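Local atomic coordinates of receptor-like protein kinase ANXUR1 (Arabidopsis thaliana, PDB entry 6FIG), a protein that probably senses extracellular signals during plant reproduction through an ectodomain with tandem malectin-like folds, and relays them inward as a receptor kinase. Residues A[181-186]-A[370-375]; A[71-76]-A[125-130]; A[310-315]-A[352-357]; A[253-258]-A[359-364]; A[32-37]-A[56-61]. One frame throughout, in Å; residues are numbered along the deposited sequence. Where two conformers were deposited one is given.

Contact 1. Residues A[181-186]-A[370-375]; sequences KTANLQ and FKMDTM
Asp373 holds Asn184 through three hydrogen bonds, two of them made by its carboxylate. Asp373 OD1 accepts from Asn184 N (3.0 Å) and Asp373 OD2 from Asn184 ND2 (3.0 Å, N-H...O 170°). Both donors come from well above the carboxylate plane, whereas OD2 lies in the plane of the Asn184 amide. The third bond runs from Asp373 N to Asn184 O. CG of Asp373 stands between its own backbone N and carbonyl carbon (chi1 64°), which folds the acid over Asn184. The amide's other end, Asn184 OD1, is taken by Ala129 N.

Regular backbone pairing follows: Gln186 N bonds to Lys371 O at 2.9 Å and Lys371 N to Gln186 O at 2.8 Å. Their side chains run side by side on one face, ending in a 2.8 Å bond from Lys371 NZ to Gln186 OE1; NZ also forms a salt bridge with Asp275.

On the other face Leu185 CD2 lies 3.8 Å from Met372 CG; Ala183, just before the strand, adds its CB 3.9 Å from Met372 CE. An antiparallel ladder extended by an aspartate beyond the last strand pair thus joins strands 185-192 and 363-372 within the beta-sandwich architecture of malectin-like domains.

Contact 2. Residues A[71-76]-A[125-130]; sequences DKRHLL and EYSLAP
Pro130 leans on the backbone of Asp71 and Lys72: its CG is 3.7 Å from Asp71 O, and its CA makes a CA-H...O contact with Lys72 O. At Arg73 the chain runs out extended and then bends at chi3 (-76°), turning the guanidinium over Ser127 and Ala129. There Arg73 NH1 donates to Ser127 OG at 2.9 Å, nearly in the guanidinium plane, and Ala129 CA lies 3.7 Å above one face toward its rim. The rest of the group is engaged too, NE in a salt bridge with Glu163, NH2 in hydrogen bonds to the carbonyls of Lys181 and Ala183.

His74 starts the ladder proper, its N bonding to Leu128 O (3.1 Å) and its O accepting from Leu128 N (2.8 Å). The imidazole leads away, with a water at its edge 2.8 Å from His74 ND1 that also donates to Leu128 O. Leu75 lays CD2 obliquely across the Glu125 side chain, 4.0 Å from CD; Arg77, Arg190 and Ser187 hold that carboxylate. Leu76 closes the second hydrogen-bonded pair with Tyr126 and brings CD2 to 4.1 Å from Leu128 CD1.

One face of this antiparallel pair is therefore apolar at Leu76 and Leu128, which pack on strand 135-142 in the sandwich core. The opposite face buries Arg73 and Glu125, whose charges are probably balanced by partners outside the pair, Glu163 for the arginine and Arg77 and Arg190 for the glutamate.

Contact 3. Residues A[310-315]-A[352-357]; sequences ADTTPA and STFGQP
Phe354 lies flat against Thr312 where two turns meet at the surface: a type II' beta turn from Ala310 to Thr313, and an ST turn at Ser352 that leads into a type II turn from Thr353 to Gln356. Although both residues are exposed, they pack closely. Thr312 CA sits over the ring centre, 3.9 Å from the centroid of Phe354 and only 7° off the normal, a CH-pi contact; CG2 of the same threonine reaches CE2 of Phe354 at 3.8 Å. Phe354 has CG trans to its backbone N (chi1 -180°), which sends the ring across to the facing turn.

Close packing continues further in, at Pro314. Its CB is 3.7 Å from Ser352 CB, and the proline and phenylalanine side chains cross at about a right angle, with Pro314 CD 4.1 Å from Phe354 CD1. Pro314 and Ser352 both rest on Val298 and on Asn300 of strand 299-303, so this part of the contact is backed by the four-stranded antiparallel sheet.

The contact is looser at Asp311. This exposed residue sets out away from the facing turn, and the side chain of Asp311 is about 7 Å from a bound N-acetylglucosamine. Its carbonyl is joined to the Ser352 hydroxyl through a water. Ser352 OG, which accepts from Phe354 N at 2.9 Å to form the ST turn, also donates to that water at 2.6 Å, and the water in turn donates to Asp311 O at 2.7 Å.

Contact 4. Residues A[253-258]-A[359-364]; sequences ARSQGP and YYDSSL
Asp361 reaches across to the backbone of Gln256 and Gly257, a chi1 of -159° carrying its CG far from its own backbone N. Asp361 CB is still at a distance, 4.3 Å from Gly257 O. Asp361 CG comes to 3.5 Å from Gly257 O, and the carboxylate then divides its work. Asp361 OD1 is the backbone acceptor: Gly257 N donates to it at 3.1 Å in a fairly straight bond (162°), from above the carboxylate plane, while Gln256 N at 3.0 Å and Ser362 N add weak bonds. Asp361 OD2 instead meets a bridging water, accepting a hydrogen bond from it at 2.6 Å; the water also bonds to Ser255 OG, and this hydroxyl has a further partner in Val225 O.

The carboxylate lies just beyond the end of an antiparallel ladder between strands 252-255 and 363-372 of the malectin-like fold. Arg254 and Leu364 form its hydrogen-bonded pair, with N to O distances of 3.0 Å both ways, and Ser255 and Ser363 form the non-hydrogen-bonded pair that follows. At the other end, the neighbouring residues Thr252 and Asn365 belong to a calcium site.

Gln256 N also donates to Ser362 O at 3.2 Å. The amide nitrogen of this glutamine, NE2, bonds to the carbonyls of Asn263 and Ser266, while a bond from Ser362 OG to OE1 is doubtful because the serine has two conformers.

Contact 5. Residues A[32-37]-A[56-61]; sequences GNSIHA and RIFTAP
Arg56 and Ser34 meet because their torsions turn them to one another: in the arginine chi1 (-173°) sets CG opposite the backbone N and the chain bends at chi3 (-68°), while Ser34 places OG between its N and carbonyl carbon (chi1 56°). Arg56 NH1 then donates to Ser34 OG at 2.8 Å, with the hydroxyl somewhat tilted from the guanidinium plane, and Arg56 CD passes 3.3 Å from the same oxygen. A water at the guanidinium edge accepts a second hydrogen bond from Arg56 NH1 at 2.8 Å, and NE forms a salt bridge with Asp25.

CB of Ser34 rests 3.6 Å from Phe58 CD1. The direct ladder is short: Ile57 N bonds to Ile35 O at 3.1 Å, and beside it Ala37 CB packs 3.8 Å from Ile57 CG1. Toward Gly32 and Pro61 the chains are bridged by water, one molecule joining Asn33 O to Thr59 N and another joining Asn33 N to Pro61 O.

Antiparallel strand 54-58 thus lies between strand 35-38, at the exposed margin, and strand 151-161. Phe58 and Arg56 face Leu29 and Tyr64 of strands 29-31 and 62-67 in the five-stranded sheet, where Phe58 also meets the ring of Phe140.

Contacts 1 and 2 lie side by side, their centres 10 Å apart, and are stitched together by the backbone pair Leu185 O to Ser127 N (2.8 Å), since strands 122-128 and 185-192 are neighbours. Contact 4 uses the start of strand 363-372, whose end serves contact 1, with centres 32 Å apart. Contact 3 is nested within the loop closed by contact 4, and Tyr360 packs on Ser352 and Thr353. Contact 5 stands at the far end, about 52 Å from contact 4 between centres. Each of these two contacts has its own calcium ion nearby: one is about 5 Å from the side chain of Ala253 in contact 4, the other about 7 Å from that of Arg56 in contact 5.

Contact 1. Residues A[181-186]-A[370-375]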
# COMPACT_ATOMS: atom_id res chain seq x y z
N LYS A 181 6.68 -24.79 1.63
CA LYS A 181 5.35 -24.23 1.89
C LYS A 181 5.12 -23.84 3.35
O LYS A 181 4.49 -22.81 3.62
CB LYS A 181 4.25 -25.20 1.43
CG LYS A 181 2.83 -24.77 1.71
CD LYS A 181 2.47 -23.49 0.97
CE LYS A 181 1.05 -23.05 1.26
NZ LYS A 181 0.04 -24.08 0.93
N THR A 182 5.62 -24.63 4.30
CA THR A 182 5.44 -24.34 5.72
C THR A 182 6.78 -24.07 6.42
O THR A 182 6.87 -24.18 7.65
CB THR A 182 4.67 -25.45 6.45
OG1 THR A 182 5.32 -26.70 6.20
CG2 THR A 182 3.20 -25.53 5.96
N ALA A 183 7.78 -23.70 5.65
CA ALA A 183 9.09 -23.38 6.19
C ALA A 183 9.13 -21.94 6.68
O ALA A 183 8.38 -21.09 6.20
CB ALA A 183 10.17 -23.61 5.16
N ASN A 184 10.02 -21.70 7.64
CA ASN A 184 10.44 -20.35 8.00
C ASN A 184 11.71 -20.07 7.25
O ASN A 184 12.60 -20.94 7.21
CB ASN A 184 10.65 -20.25 9.50
CG ASN A 184 9.39 -20.54 10.27
OD1 ASN A 184 8.40 -19.78 10.18
ND2 ASN A 184 9.37 -21.66 10.99
N LEU A 185 11.79 -18.91 6.59
CA LEU A 185 12.90 -18.61 5.70
C LEU A 185 13.53 -17.31 6.11
O LEU A 185 12.84 -16.42 6.63
CB LEU A 185 12.42 -18.48 4.25
CG LEU A 185 11.60 -19.62 3.64
CD1 LEU A 185 11.01 -19.16 2.30
CD2 LEU A 185 12.46 -20.82 3.42
N GLN A 186 14.82 -17.19 5.89
CA GLN A 186 15.51 -15.90 5.93
C GLN A 186 15.87 -15.50 4.51
O GLN A 186 16.48 -16.28 3.77
CB GLN A 186 16.77 -15.98 6.79
CG GLN A 186 17.56 -14.68 6.85
CD GLN A 186 18.79 -14.75 7.71
OE1 GLN A 186 19.11 -15.78 8.32
NE2 GLN A 186 19.51 -13.63 7.76
N PHE A 370 17.12 -17.84 -0.32
CA PHE A 370 16.49 -18.00 1.01
C PHE A 370 17.13 -19.12 1.81
O PHE A 370 17.42 -20.19 1.27
CB PHE A 370 15.03 -18.35 0.83
CG PHE A 370 14.26 -17.33 0.05
CD1 PHE A 370 13.81 -16.15 0.65
CD2 PHE A 370 13.99 -17.54 -1.29
CE1 PHE A 370 13.13 -15.21 -0.10
CE2 PHE A 370 13.30 -16.59 -2.03
CZ PHE A 370 12.88 -15.44 -1.43
N LYS A 371 17.36 -18.88 3.09
CA LYS A 371 17.75 -19.93 4.04
C LYS A 371 16.52 -20.59 4.61
O LYS A 371 15.65 -19.89 5.09
CB LYS A 371 18.53 -19.30 5.18
CG LYS A 371 19.07 -20.25 6.22
CD LYS A 371 19.51 -19.50 7.46
CE LYS A 371 20.78 -18.71 7.24
NZ LYS A 371 21.05 -17.84 8.40
N MET A 372 16.46 -21.91 4.60
CA MET A 372 15.39 -22.63 5.25
C MET A 372 15.75 -22.90 6.70
O MET A 372 16.92 -23.16 7.02
CB MET A 372 15.15 -23.98 4.56
CG MET A 372 14.80 -23.85 3.10
SD MET A 372 14.35 -25.43 2.38
CE MET A 372 12.78 -25.74 3.18
N ASP A 373 14.76 -22.89 7.59
CA ASP A 373 15.01 -23.21 8.98
C ASP A 373 15.34 -24.69 9.19
O ASP A 373 14.84 -25.57 8.47
CB ASP A 373 13.90 -22.71 9.94
CG ASP A 373 12.51 -23.36 9.73
OD1 ASP A 373 12.09 -23.65 8.58
OD2 ASP A 373 11.79 -23.49 10.76
N THR A 374 16.21 -24.94 10.16
CA THR A 374 16.56 -26.28 10.65
C THR A 374 16.40 -26.23 12.17
O THR A 374 16.97 -25.36 12.81
CB THR A 374 18.02 -26.65 10.32
OG1 THR A 374 18.13 -26.92 8.92
CG2 THR A 374 18.47 -27.90 11.09
N MET A 375 15.65 -27.18 12.73
CA MET A 375 15.41 -27.26 14.18
C MET A 375 14.83 -25.92 14.73
O MET A 375 15.24 -25.45 15.79
CB MET A 375 16.69 -27.69 14.93
CG MET A 375 17.19 -29.11 14.62
SD MET A 375 16.08 -30.47 15.08
CE MET A 375 15.75 -30.15 16.81

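Contact 2. Residues A[71-76]-A[125-130]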
# COMPACT_ATOMS: atom_id res chain seq x y z
N ASP A 71 -3.41 -17.64 10.34
CA ASP A 71 -3.41 -18.53 9.19
C ASP A 71 -2.61 -17.97 8.01
O ASP A 71 -2.62 -18.57 6.94
CB ASP A 71 -4.85 -18.85 8.76
CG ASP A 71 -5.63 -17.61 8.35
OD1 ASP A 71 -5.35 -16.50 8.84
OD2 ASP A 71 -6.57 -17.77 7.56
N LYS A 72 -1.92 -16.85 8.20
CA LYS A 72 -1.20 -16.17 7.12
C LYS A 72 0.29 -16.15 7.38
O LYS A 72 0.76 -16.15 8.52
CB LYS A 72 -1.70 -14.73 6.94
CG LYS A 72 -3.20 -14.60 6.69
CD LYS A 72 -3.64 -15.19 5.37
CE LYS A 72 -5.15 -15.08 5.20
NZ LYS A 72 -5.61 -15.52 3.86
N ARG A 73 1.04 -16.10 6.28
CA ARG A 73 2.48 -15.94 6.31
C ARG A 73 2.82 -14.46 6.49
O ARG A 73 2.03 -13.60 6.06
CB ARG A 73 3.04 -16.51 4.98
CG ARG A 73 4.52 -16.40 4.78
CD ARG A 73 5.01 -17.20 3.60
NE ARG A 73 5.08 -18.63 3.86
CZ ARG A 73 6.08 -19.25 4.49
NH1 ARG A 73 7.11 -18.58 4.99
NH2 ARG A 73 6.03 -20.58 4.65
N HIS A 74 3.94 -14.18 7.15
CA HIS A 74 4.41 -12.80 7.36
C HIS A 74 5.84 -12.59 7.01
O HIS A 74 6.68 -13.47 7.24
CB HIS A 74 4.20 -12.39 8.82
CG HIS A 74 2.77 -12.34 9.19
ND1 HIS A 74 2.07 -13.47 9.53
CD2 HIS A 74 1.89 -11.31 9.18
CE1 HIS A 74 0.80 -13.14 9.73
NE2 HIS A 74 0.67 -11.84 9.51
N LEU A 75 6.13 -11.42 6.45
CA LEU A 75 7.47 -10.91 6.44
C LEU A 75 7.74 -10.19 7.76
O LEU A 75 6.89 -9.43 8.25
CB LEU A 75 7.71 -9.90 5.32
CG LEU A 75 7.87 -10.39 3.93
CD1 LEU A 75 8.02 -9.24 2.95
CD2 LEU A 75 9.04 -11.37 3.78
N LEU A 76 8.90 -10.46 8.34
CA LEU A 76 9.38 -9.77 9.52
C LEU A 76 10.70 -9.17 9.16
O LEU A 76 11.61 -9.91 8.71
CB LEU A 76 9.53 -10.72 10.70
CG LEU A 76 10.27 -10.19 11.93
CD1 LEU A 76 9.48 -9.07 12.61
CD2 LEU A 76 10.53 -11.30 12.93
N GLU A 125 15.65 -9.94 7.17
CA GLU A 125 14.30 -10.18 6.73
C GLU A 125 14.01 -11.66 6.76
O GLU A 125 14.82 -12.47 6.25
CB GLU A 125 14.10 -9.66 5.30
CG GLU A 125 12.70 -9.88 4.75
CD GLU A 125 12.55 -9.43 3.33
OE1 GLU A 125 12.73 -10.28 2.45
OE2 GLU A 125 12.22 -8.25 3.07
N TYR A 126 12.85 -12.00 7.29
CA TYR A 126 12.40 -13.37 7.46
C TYR A 126 11.00 -13.51 6.90
O TYR A 126 10.22 -12.57 6.91
CB TYR A 126 12.42 -13.75 8.94
CG TYR A 126 13.74 -13.50 9.57
CD1 TYR A 126 14.77 -14.46 9.50
CD2 TYR A 126 14.01 -12.30 10.21
CE1 TYR A 126 16.01 -14.21 10.05
CE2 TYR A 126 15.24 -12.04 10.76
CZ TYR A 126 16.25 -13.00 10.69
OH TYR A 126 17.48 -12.74 11.20
N SER A 127 10.67 -14.71 6.43
CA SER A 127 9.33 -15.07 6.05
C SER A 127 8.88 -16.19 6.96
O SER A 127 9.42 -17.31 6.91
CB SER A 127 9.20 -15.48 4.59
OG SER A 127 7.86 -15.85 4.30
N LEU A 128 7.91 -15.87 7.82
CA LEU A 128 7.47 -16.76 8.88
C LEU A 128 6.22 -17.51 8.47
O LEU A 128 5.20 -16.88 8.12
CB LEU A 128 7.19 -15.95 10.15
CG LEU A 128 8.39 -15.13 10.66
CD1 LEU A 128 7.97 -14.33 11.89
CD2 LEU A 128 9.59 -16.02 10.96
N ALA A 129 6.27 -18.84 8.52
CA ALA A 129 5.10 -19.64 8.22
C ALA A 129 3.93 -19.36 9.17
O ALA A 129 4.15 -18.90 10.30
CB ALA A 129 5.44 -21.14 8.25
N PRO A 130 2.70 -19.65 8.73
CA PRO A 130 1.55 -19.44 9.61
C PRO A 130 1.74 -20.13 10.96
O PRO A 130 2.19 -21.28 10.99
CB PRO A 130 0.40 -20.07 8.83
CG PRO A 130 0.79 -19.99 7.40
CD PRO A 130 2.30 -20.03 7.37
O HOH W 1 3.46 -15.78 10.37

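Contact 3. Residues A[310-315]-A[352-357]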
# COMPACT_ATOMS: atom_id res chain seq x y z
N ALA A 310 20.95 -29.26 -16.89
CA ALA A 310 22.00 -29.54 -17.83
C ALA A 310 21.68 -30.80 -18.57
O ALA A 310 20.51 -31.22 -18.58
CB ALA A 310 23.35 -29.61 -17.11
N ASP A 311 22.68 -31.39 -19.23
CA ASP A 311 22.52 -32.67 -19.91
C ASP A 311 21.41 -32.52 -20.95
O ASP A 311 21.45 -31.58 -21.74
CB ASP A 311 22.30 -33.78 -18.86
CG ASP A 311 23.37 -33.77 -17.77
OD1 ASP A 311 24.57 -33.83 -18.12
OD2 ASP A 311 23.03 -33.72 -16.58
N THR A 312 20.41 -33.41 -20.96
CA THR A 312 19.33 -33.34 -21.96
C THR A 312 18.17 -32.44 -21.54
O THR A 312 17.20 -32.30 -22.28
CB THR A 312 18.78 -34.75 -22.29
OG1 THR A 312 18.17 -35.31 -21.12
CG2 THR A 312 19.90 -35.64 -22.78
N THR A 313 18.27 -31.81 -20.36
CA THR A 313 17.25 -30.87 -19.90
C THR A 313 17.89 -29.53 -19.49
O THR A 313 17.73 -29.08 -18.36
CB THR A 313 16.42 -31.47 -18.74
OG1 THR A 313 17.30 -31.96 -17.73
CG2 THR A 313 15.56 -32.64 -19.25
N PRO A 314 18.59 -28.86 -20.42
CA PRO A 314 19.07 -27.51 -20.14
C PRO A 314 17.90 -26.51 -20.01
O PRO A 314 16.77 -26.83 -20.37
CB PRO A 314 19.95 -27.18 -21.35
CG PRO A 314 19.35 -27.98 -22.45
CD PRO A 314 18.80 -29.23 -21.83
N ALA A 315 18.20 -25.33 -19.51
CA ALA A 315 17.23 -24.24 -19.39
C ALA A 315 16.97 -23.66 -20.77
O ALA A 315 17.89 -23.47 -21.57
CB ALA A 315 17.77 -23.17 -18.48
N SER A 352 24.33 -24.35 -23.55
CA SER A 352 24.27 -25.77 -23.84
C SER A 352 24.47 -25.95 -25.34
O SER A 352 24.02 -25.12 -26.15
CB SER A 352 22.91 -26.34 -23.43
OG SER A 352 22.77 -27.70 -23.84
N THR A 353 25.12 -27.04 -25.71
CA THR A 353 25.17 -27.43 -27.11
C THR A 353 24.06 -28.43 -27.47
O THR A 353 23.92 -28.80 -28.66
CB THR A 353 26.53 -28.02 -27.48
OG1 THR A 353 26.84 -29.09 -26.59
CG2 THR A 353 27.61 -26.93 -27.40
N PHE A 354 23.31 -28.90 -26.47
CA PHE A 354 22.30 -29.91 -26.70
C PHE A 354 21.21 -29.40 -27.63
O PHE A 354 20.65 -28.34 -27.40
CB PHE A 354 21.69 -30.37 -25.38
CG PHE A 354 20.64 -31.44 -25.56
CD1 PHE A 354 19.29 -31.12 -25.45
CD2 PHE A 354 21.01 -32.75 -25.88
CE1 PHE A 354 18.32 -32.10 -25.63
CE2 PHE A 354 20.04 -33.73 -26.06
CZ PHE A 354 18.70 -33.41 -25.93
N GLY A 355 20.93 -30.15 -28.69
CA GLY A 355 19.81 -29.83 -29.59
C GLY A 355 20.07 -28.73 -30.60
O GLY A 355 19.13 -28.28 -31.27
N GLN A 356 21.33 -28.32 -30.75
CA GLN A 356 21.73 -27.41 -31.81
C GLN A 356 20.93 -26.10 -31.76
O GLN A 356 20.22 -25.75 -32.70
CB GLN A 356 21.61 -28.10 -33.20
CG GLN A 356 22.41 -29.41 -33.37
CD GLN A 356 21.93 -30.59 -32.51
OE1 GLN A 356 20.77 -31.06 -32.61
NE2 GLN A 356 22.83 -31.10 -31.67
N PRO A 357 21.04 -25.37 -30.63
CA PRO A 357 20.27 -24.13 -30.50
C PRO A 357 20.74 -23.06 -31.48
O PRO A 357 21.88 -23.11 -31.95
CB PRO A 357 20.54 -23.72 -29.06
CG PRO A 357 21.90 -24.27 -28.76
CD PRO A 357 21.93 -25.59 -29.48
O HOH W 2 23.10 -29.41 -21.91

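Contact 4. Residues A[253-258]-A[359-364]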
# COMPACT_ATOMS: atom_id res chain seq x y z
N ALA A 253 17.88 -8.06 -17.88
CA ALA A 253 18.58 -9.32 -17.68
C ALA A 253 20.08 -9.14 -17.85
O ALA A 253 20.55 -8.17 -18.45
CB ALA A 253 18.06 -10.38 -18.65
N ARG A 254 20.82 -10.09 -17.30
CA ARG A 254 22.24 -10.23 -17.62
C ARG A 254 22.34 -11.46 -18.50
O ARG A 254 21.72 -12.49 -18.22
CB ARG A 254 23.10 -10.38 -16.37
CG ARG A 254 24.60 -10.30 -16.63
CD ARG A 254 25.40 -10.34 -15.35
NE ARG A 254 25.07 -9.20 -14.48
CZ ARG A 254 25.52 -7.95 -14.66
NH1 ARG A 254 26.36 -7.64 -15.64
NH2 ARG A 254 25.14 -6.99 -13.81
N SER A 255 23.12 -11.33 -19.56
CA SER A 255 23.38 -12.44 -20.47
C SER A 255 24.87 -12.56 -20.69
O SER A 255 25.64 -11.71 -20.24
CB SER A 255 22.65 -12.22 -21.79
OG SER A 255 23.21 -11.14 -22.51
N GLN A 256 25.30 -13.60 -21.39
CA GLN A 256 26.72 -13.73 -21.70
C GLN A 256 27.12 -12.83 -22.83
O GLN A 256 28.18 -12.23 -22.78
CB GLN A 256 27.11 -15.17 -21.96
CG GLN A 256 27.21 -15.95 -20.68
CD GLN A 256 27.66 -17.36 -20.92
OE1 GLN A 256 26.83 -18.22 -21.22
NE2 GLN A 256 28.97 -17.61 -20.82
N GLY A 257 26.26 -12.71 -23.84
CA GLY A 257 26.42 -11.70 -24.90
C GLY A 257 26.36 -12.28 -26.30
O GLY A 257 25.99 -13.45 -26.48
N PRO A 258 26.69 -11.46 -27.32
CA PRO A 258 26.53 -11.85 -28.73
C PRO A 258 27.59 -12.78 -29.33
O PRO A 258 27.36 -13.28 -30.43
CB PRO A 258 26.57 -10.50 -29.45
CG PRO A 258 27.50 -9.68 -28.62
CD PRO A 258 27.21 -10.09 -27.20
N TYR A 359 21.42 -19.86 -30.99
CA TYR A 359 22.48 -19.08 -30.38
C TYR A 359 23.10 -19.88 -29.25
O TYR A 359 22.52 -20.86 -28.77
CB TYR A 359 21.91 -17.77 -29.80
CG TYR A 359 21.27 -16.88 -30.83
CD1 TYR A 359 22.06 -16.09 -31.66
CD2 TYR A 359 19.88 -16.83 -30.99
CE1 TYR A 359 21.49 -15.28 -32.63
CE2 TYR A 359 19.29 -16.00 -31.95
CZ TYR A 359 20.10 -15.22 -32.76
OH TYR A 359 19.58 -14.39 -33.73
N TYR A 360 24.27 -19.44 -28.82
CA TYR A 360 24.96 -20.01 -27.67
C TYR A 360 25.10 -18.90 -26.63
O TYR A 360 26.00 -18.08 -26.71
CB TYR A 360 26.30 -20.59 -28.07
CG TYR A 360 26.14 -21.74 -29.04
CD1 TYR A 360 25.70 -22.98 -28.59
CD2 TYR A 360 26.39 -21.58 -30.40
CE1 TYR A 360 25.53 -24.04 -29.46
CE2 TYR A 360 26.23 -22.65 -31.28
CZ TYR A 360 25.79 -23.87 -30.78
OH TYR A 360 25.61 -24.94 -31.64
N ASP A 361 24.15 -18.87 -25.70
CA ASP A 361 24.03 -17.75 -24.75
C ASP A 361 23.30 -18.26 -23.51
O ASP A 361 22.81 -19.40 -23.47
CB ASP A 361 23.25 -16.61 -25.43
CG ASP A 361 23.47 -15.22 -24.77
OD1 ASP A 361 24.29 -15.07 -23.84
OD2 ASP A 361 22.78 -14.26 -25.22
N SER A 362 23.26 -17.41 -22.49
CA SER A 362 22.48 -17.69 -21.29
C SER A 362 22.02 -16.36 -20.72
O SER A 362 22.58 -15.32 -21.04
CB SER A 362 23.33 -18.43 -20.26
OG SER A 362 24.45 -17.66 -19.86
N SER A 363 20.97 -16.39 -19.92
CA SER A 363 20.47 -15.16 -19.31
C SER A 363 19.71 -15.44 -18.03
O SER A 363 19.28 -16.56 -17.77
CB SER A 363 19.60 -14.34 -20.28
OG SER A 363 18.36 -14.99 -20.53
N LEU A 364 19.57 -14.38 -17.24
CA LEU A 364 18.88 -14.44 -15.97
C LEU A 364 18.33 -13.03 -15.69
O LEU A 364 19.02 -12.04 -15.96
CB LEU A 364 19.85 -14.87 -14.87
CG LEU A 364 19.27 -14.99 -13.44
CD1 LEU A 364 18.23 -16.09 -13.36
CD2 LEU A 364 20.41 -15.24 -12.46
O HOH W 3 23.08 -11.69 -25.11

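Contact 5. Residues A[32-37]-A[56-61]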
# COMPACT_ATOMS: atom_id res chain seq x y z
N GLY A 32 9.10 -6.30 30.02
CA GLY A 32 10.45 -5.78 30.18
C GLY A 32 10.49 -4.27 30.34
O GLY A 32 9.46 -3.59 30.30
N ASN A 33 11.69 -3.77 30.56
CA ASN A 33 11.96 -2.34 30.69
C ASN A 33 12.94 -1.99 29.60
O ASN A 33 13.65 -2.85 29.11
CB ASN A 33 12.55 -2.02 32.06
CG ASN A 33 11.56 -2.24 33.18
OD1 ASN A 33 11.49 -3.35 33.73
ND2 ASN A 33 10.78 -1.22 33.50
N SER A 34 12.95 -0.73 29.21
CA SER A 34 13.79 -0.28 28.11
C SER A 34 13.75 1.21 28.10
O SER A 34 12.87 1.81 28.72
CB SER A 34 13.25 -0.80 26.76
OG SER A 34 11.90 -0.40 26.59
N ILE A 35 14.70 1.82 27.40
CA ILE A 35 14.67 3.26 27.16
C ILE A 35 14.91 3.55 25.69
O ILE A 35 15.48 2.72 24.95
CB ILE A 35 15.70 4.04 27.99
CG1 ILE A 35 17.13 3.53 27.72
CG2 ILE A 35 15.31 4.00 29.47
CD1 ILE A 35 18.20 4.37 28.38
N HIS A 36 14.44 4.73 25.27
CA HIS A 36 14.72 5.30 23.95
C HIS A 36 16.16 5.76 23.93
O HIS A 36 16.69 6.23 24.96
CB HIS A 36 13.86 6.55 23.70
CG HIS A 36 12.39 6.28 23.58
ND1 HIS A 36 11.50 7.23 23.13
CD2 HIS A 36 11.66 5.17 23.85
CE1 HIS A 36 10.28 6.72 23.14
NE2 HIS A 36 10.35 5.48 23.57
N ALA A 37 16.81 5.68 22.77
CA ALA A 37 18.14 6.23 22.59
C ALA A 37 18.29 6.76 21.19
O ALA A 37 17.72 6.22 20.25
CB ALA A 37 19.20 5.19 22.88
N ARG A 56 15.62 1.39 20.58
CA ARG A 56 15.25 0.99 21.91
C ARG A 56 16.38 0.07 22.40
O ARG A 56 16.85 -0.78 21.64
CB ARG A 56 13.92 0.25 21.89
CG ARG A 56 13.41 -0.05 23.28
CD ARG A 56 11.97 -0.51 23.29
NE ARG A 56 11.06 0.57 22.89
CZ ARG A 56 10.65 1.57 23.66
NH1 ARG A 56 11.08 1.72 24.92
NH2 ARG A 56 9.81 2.46 23.14
N ILE A 57 16.77 0.22 23.66
CA ILE A 57 17.89 -0.52 24.24
C ILE A 57 17.33 -1.41 25.37
O ILE A 57 16.59 -0.92 26.22
CB ILE A 57 18.94 0.43 24.85
CG1 ILE A 57 19.34 1.56 23.86
CG2 ILE A 57 20.19 -0.35 25.27
CD1 ILE A 57 19.97 1.09 22.58
N PHE A 58 17.68 -2.70 25.33
CA PHE A 58 17.24 -3.68 26.32
C PHE A 58 18.45 -4.21 27.08
O PHE A 58 19.36 -4.76 26.48
CB PHE A 58 16.54 -4.88 25.64
CG PHE A 58 15.41 -4.49 24.73
CD1 PHE A 58 14.27 -3.91 25.26
CD2 PHE A 58 15.47 -4.75 23.36
CE1 PHE A 58 13.20 -3.57 24.44
CE2 PHE A 58 14.40 -4.41 22.54
CZ PHE A 58 13.28 -3.81 23.08
N THR A 59 18.44 -4.06 28.40
CA THR A 59 19.51 -4.64 29.24
C THR A 59 19.09 -5.90 29.97
O THR A 59 19.85 -6.46 30.75
CB THR A 59 20.07 -3.61 30.22
OG1 THR A 59 19.02 -3.17 31.08
CG2 THR A 59 20.63 -2.42 29.46
N ALA A 60 17.87 -6.34 29.69
CA ALA A 60 17.33 -7.62 30.15
C ALA A 60 16.27 -8.01 29.11
O ALA A 60 15.94 -7.21 28.23
CB ALA A 60 16.76 -7.49 31.56
N PRO A 61 15.73 -9.24 29.20
CA PRO A 61 14.80 -9.64 28.15
C PRO A 61 13.58 -8.73 28.03
O PRO A 61 13.14 -8.11 29.01
CB PRO A 61 14.39 -11.07 28.56
CG PRO A 61 15.53 -11.56 29.37
CD PRO A 61 16.01 -10.35 30.13
O HOH W 4 13.87 -5.90 30.38
O HOH W 5 16.03 -3.50 29.86
O HOH W 6 10.58 3.62 26.96